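PDB 2ZWS: neutral ceramidase from Pseudomonas aeruginosa, which hydrolyses the N-acyl linkage of ceramide to give sphingosine and a free fatty acid, and also catalyses the reverse synthesis, using a bound zinc ion. Local coordinates for residues 63-71 and 439-447. Residues are numbered along the deposited sequence; the frame is centred on the assembly and turned at random. Where two conformers were deposited one is given.
With FMT (formic acid), chain D.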
loop_
_atom_site.group_PDB
_atom_site.type_symbol
_atom_site.label_atom_id
_atom_site.label_comp_id
_atom_site.label_asym_id
_atom_site.label_seq_id
_atom_site.Cartn_x
_atom_site.Cartn_y
_atom_site.Cartn_z
ATOM N N LEU A 63 -0.611 2.048 0.081
ATOM C CA LEU A 63 0.333 2.646 -0.869
ATOM C C LEU A 63 0.712 1.619 -1.919
ATOM O O LEU A 63 0.564 0.409 -1.701
ATOM C CB LEU A 63 1.633 3.075 -0.153
ATOM C CG LEU A 63 1.435 4.137 0.935
ATOM C CD1 LEU A 63 2.703 4.349 1.705
ATOM C CD2 LEU A 63 0.961 5.447 0.294
ATOM N N GLY A 64 1.266 2.078 -3.048
ATOM C CA GLY A 64 1.778 1.164 -4.066
ATOM C C GLY A 64 2.936 0.353 -3.530
ATOM O O GLY A 64 3.095 -0.831 -3.854
ATOM N N MET A 65 3.747 0.989 -2.682
ATOM C CA MET A 65 4.891 0.301 -2.102
ATOM C C MET A 65 5.446 1.131 -0.967
ATOM O O MET A 65 5.023 2.284 -0.765
ATOM C CB MET A 65 5.955 0.007 -3.157
ATOM C CG MET A 65 6.271 1.144 -4.043
ATOM S SD MET A 65 5.144 1.489 -5.466
ATOM C CE MET A 65 5.332 0.077 -6.533
ATOM N N ILE A 66 6.350 0.540 -0.187
ATOM C CA ILE A 66 7.022 1.387 0.807
ATOM C C ILE A 66 8.485 1.493 0.445
ATOM O O ILE A 66 9.302 0.595 0.569
ATOM C CB ILE A 66 6.799 1.014 2.286
ATOM C CG1 ILE A 66 7.241 -0.411 2.505
ATOM C CG2 ILE A 66 5.330 1.241 2.699
ATOM C CD1 ILE A 66 6.180 -1.319 2.261
ATOM N N PHE A 67 8.785 2.662 -0.062
ATOM C CA PHE A 67 10.111 2.890 -0.603
ATOM C C PHE A 67 11.150 3.065 0.495
ATOM O O PHE A 67 10.824 3.501 1.608
ATOM C CB PHE A 67 10.094 4.130 -1.483
ATOM C CG PHE A 67 9.291 3.976 -2.765
ATOM C CD1 PHE A 67 8.166 4.781 -2.964
ATOM C CD2 PHE A 67 9.640 3.025 -3.739
ATOM C CE1 PHE A 67 7.422 4.708 -4.111
ATOM C CE2 PHE A 67 8.886 2.930 -4.942
ATOM C CZ PHE A 67 7.773 3.794 -5.118
ATOM N N GLN A 68 12.404 2.760 0.171
ATOM C CA GLN A 68 13.492 2.931 1.113
ATOM C C GLN A 68 13.516 4.330 1.756
ATOM O O GLN A 68 13.748 4.456 2.963
ATOM C CB GLN A 68 14.822 2.604 0.451
ATOM C CG GLN A 68 15.980 2.687 1.379
ATOM C CD GLN A 68 17.074 1.738 0.943
ATOM O OE1 GLN A 68 17.957 2.096 0.130
ATOM N NE2 GLN A 68 16.986 0.493 1.409
ATOM N N ALA A 69 13.259 5.368 0.968
ATOM C CA ALA A 69 13.263 6.732 1.528
ATOM C C ALA A 69 12.271 6.946 2.701
ATOM O O ALA A 69 12.563 7.650 3.687
ATOM C CB ALA A 69 12.993 7.735 0.404
ATOM N N VAL A 70 11.084 6.354 2.566
ATOM C CA VAL A 70 10.062 6.380 3.601
ATOM C C VAL A 70 10.562 5.589 4.803
ATOM O O VAL A 70 10.486 6.080 5.925
ATOM C CB VAL A 70 8.733 5.819 3.033
ATOM C CG1 VAL A 70 7.684 5.650 4.151
ATOM C CG2 VAL A 70 8.213 6.745 1.908
ATOM N N HIS A 71 11.024 4.354 4.587
ATOM C CA HIS A 71 11.530 3.525 5.687
ATOM C C HIS A 71 12.602 4.256 6.496
ATOM O O HIS A 71 12.516 4.347 7.731
ATOM C CB HIS A 71 12.067 2.230 5.073
ATOM C CG HIS A 71 12.671 1.290 6.058
ATOM N ND1 HIS A 71 14.010 0.965 6.029
ATOM C CD2 HIS A 71 12.123 0.554 7.061
ATOM C CE1 HIS A 71 14.269 0.091 6.987
ATOM N NE2 HIS A 71 13.141 -0.176 7.624
ATOM N N ASN A 439 5.527 -11.689 3.681
ATOM C CA ASN A 439 4.935 -10.396 3.338
ATOM C C ASN A 439 5.849 -9.641 2.382
ATOM O O ASN A 439 6.852 -9.090 2.811
ATOM C CB ASN A 439 4.698 -9.603 4.644
ATOM C CG ASN A 439 3.739 -8.420 4.473
ATOM O OD1 ASN A 439 3.667 -7.768 3.402
ATOM N ND2 ASN A 439 3.015 -8.126 5.532
ATOM N N GLY A 440 5.532 -9.660 1.083
ATOM C CA GLY A 440 6.229 -8.856 0.056
ATOM C C GLY A 440 5.878 -7.381 0.232
ATOM O O GLY A 440 5.059 -7.026 1.099
ATOM N N TYR A 441 6.478 -6.522 -0.587
ATOM C CA TYR A 441 6.210 -5.074 -0.546
ATOM C C TYR A 441 6.538 -4.469 0.823
ATOM O O TYR A 441 5.859 -3.542 1.269
ATOM C CB TYR A 441 4.749 -4.749 -0.886
ATOM C CG TYR A 441 4.255 -5.422 -2.146
ATOM C CD1 TYR A 441 4.422 -4.814 -3.389
ATOM C CD2 TYR A 441 3.650 -6.683 -2.097
ATOM C CE1 TYR A 441 3.970 -5.447 -4.576
ATOM C CE2 TYR A 441 3.206 -7.329 -3.253
ATOM C CZ TYR A 441 3.380 -6.711 -4.489
ATOM O OH TYR A 441 2.941 -7.380 -5.594
ATOM N N ALA A 442 7.586 -4.970 1.476
ATOM C CA ALA A 442 7.940 -4.466 2.825
ATOM C C ALA A 442 9.295 -3.747 2.863
ATOM O O ALA A 442 10.297 -4.257 2.314
ATOM C CB ALA A 442 7.942 -5.606 3.852
ATOM N N ASN A 443 9.310 -2.572 3.508
ATOM C CA ASN A 443 10.515 -1.822 3.868
ATOM C C ASN A 443 11.293 -1.142 2.737
ATOM O O ASN A 443 11.983 -0.152 3.001
ATOM C CB ASN A 443 11.469 -2.644 4.745
ATOM C CG ASN A 443 10.835 -3.111 6.050
ATOM O OD1 ASN A 443 11.124 -4.237 6.512
ATOM N ND2 ASN A 443 10.041 -2.261 6.674
ATOM N N ALA A 444 11.205 -1.661 1.513
ATOM C CA ALA A 444 11.748 -0.983 0.321
ATOM C C ALA A 444 11.031 -1.567 -0.871
ATOM O O ALA A 444 10.183 -2.460 -0.709
ATOM C CB ALA A 444 13.256 -1.177 0.204
ATOM N N TYR A 445 11.369 -1.086 -2.060
ATOM C CA TYR A 445 10.790 -1.672 -3.264
ATOM C C TYR A 445 11.850 -1.836 -4.318
ATOM O O TYR A 445 12.472 -0.869 -4.739
ATOM C CB TYR A 445 9.660 -0.785 -3.777
ATOM C CG TYR A 445 8.999 -1.374 -4.986
ATOM C CD1 TYR A 445 8.048 -2.399 -4.873
ATOM C CD2 TYR A 445 9.362 -0.937 -6.258
ATOM C CE1 TYR A 445 7.468 -2.969 -6.033
ATOM C CE2 TYR A 445 8.771 -1.461 -7.392
ATOM C CZ TYR A 445 7.838 -2.488 -7.286
ATOM O OH TYR A 445 7.268 -3.018 -8.408
ATOM N N ALA A 446 12.051 -3.081 -4.751
ATOM C CA ALA A 446 13.085 -3.381 -5.751
ATOM C C ALA A 446 12.471 -4.270 -6.837
ATOM O O ALA A 446 13.045 -5.296 -7.225
ATOM C CB ALA A 446 14.283 -4.043 -5.069
ATOM N N SER A 447 11.323 -3.836 -7.347
ATOM C CA SER A 447 10.667 -4.458 -8.493
ATOM C C SER A 447 10.286 -5.923 -8.259
ATOM O O SER A 447 9.777 -6.247 -7.230
ATOM C CB SER A 447 11.511 -4.211 -9.761
ATOM O OG SER A 447 11.548 -2.814 -10.027
HETATM C C FMT D . 12.922 2.067 -3.269
HETATM O O1 FMT D . 12.753 1.406 -2.215
HETATM O O2 FMT D . 12.994 3.315 -3.308
HETATM O O HOH W 1 7.431 -2.040 -0.811
HETATM O O HOH W 2 14.640 0.345 3.381
#
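The Y445 ring carries M65 CE over the centre of one face, 3.7 Å from the ring centroid, while the backbone N of S447 lies against the opposite face, toward the rim. M65 CG also covers one face of the F67 ring, which has formic acid O1 in plane at its edge and packs CD2 3.8 Å from Y445 CB. N443 CB sits over one face of the H71 imidazole, 4.2 Å from its centroid. The M65-Y445 contact is a Met-aromatic pair beside the zinc site, joining the loop after strand 435-439 to the turn that leads into helix 68-81, with F67 at its N-cap. Methionine suits the place because its flexible chain, bent at chi2 (-81°) and chi3 (-66°), folds its methyl onto the ring. Tyrosine 445 adds a hydroxyl that hydrogen-bonds to the zinc ligand E411, as does that of Y441. No direct hydrogen bond crosses; one water links I66 N to A444 O, and another accepts from the Q68 side-chain NE2, also bonded to V392 O, and donates to N443 O. Q68 and Y445 are inferred to bind substrate. Separately, a formic acid, probably a crystallisation additive also held by S106 OG, takes hydrogen bonds at O1 from Q68 N (2.8 Å) and Y445 N (2.9 Å).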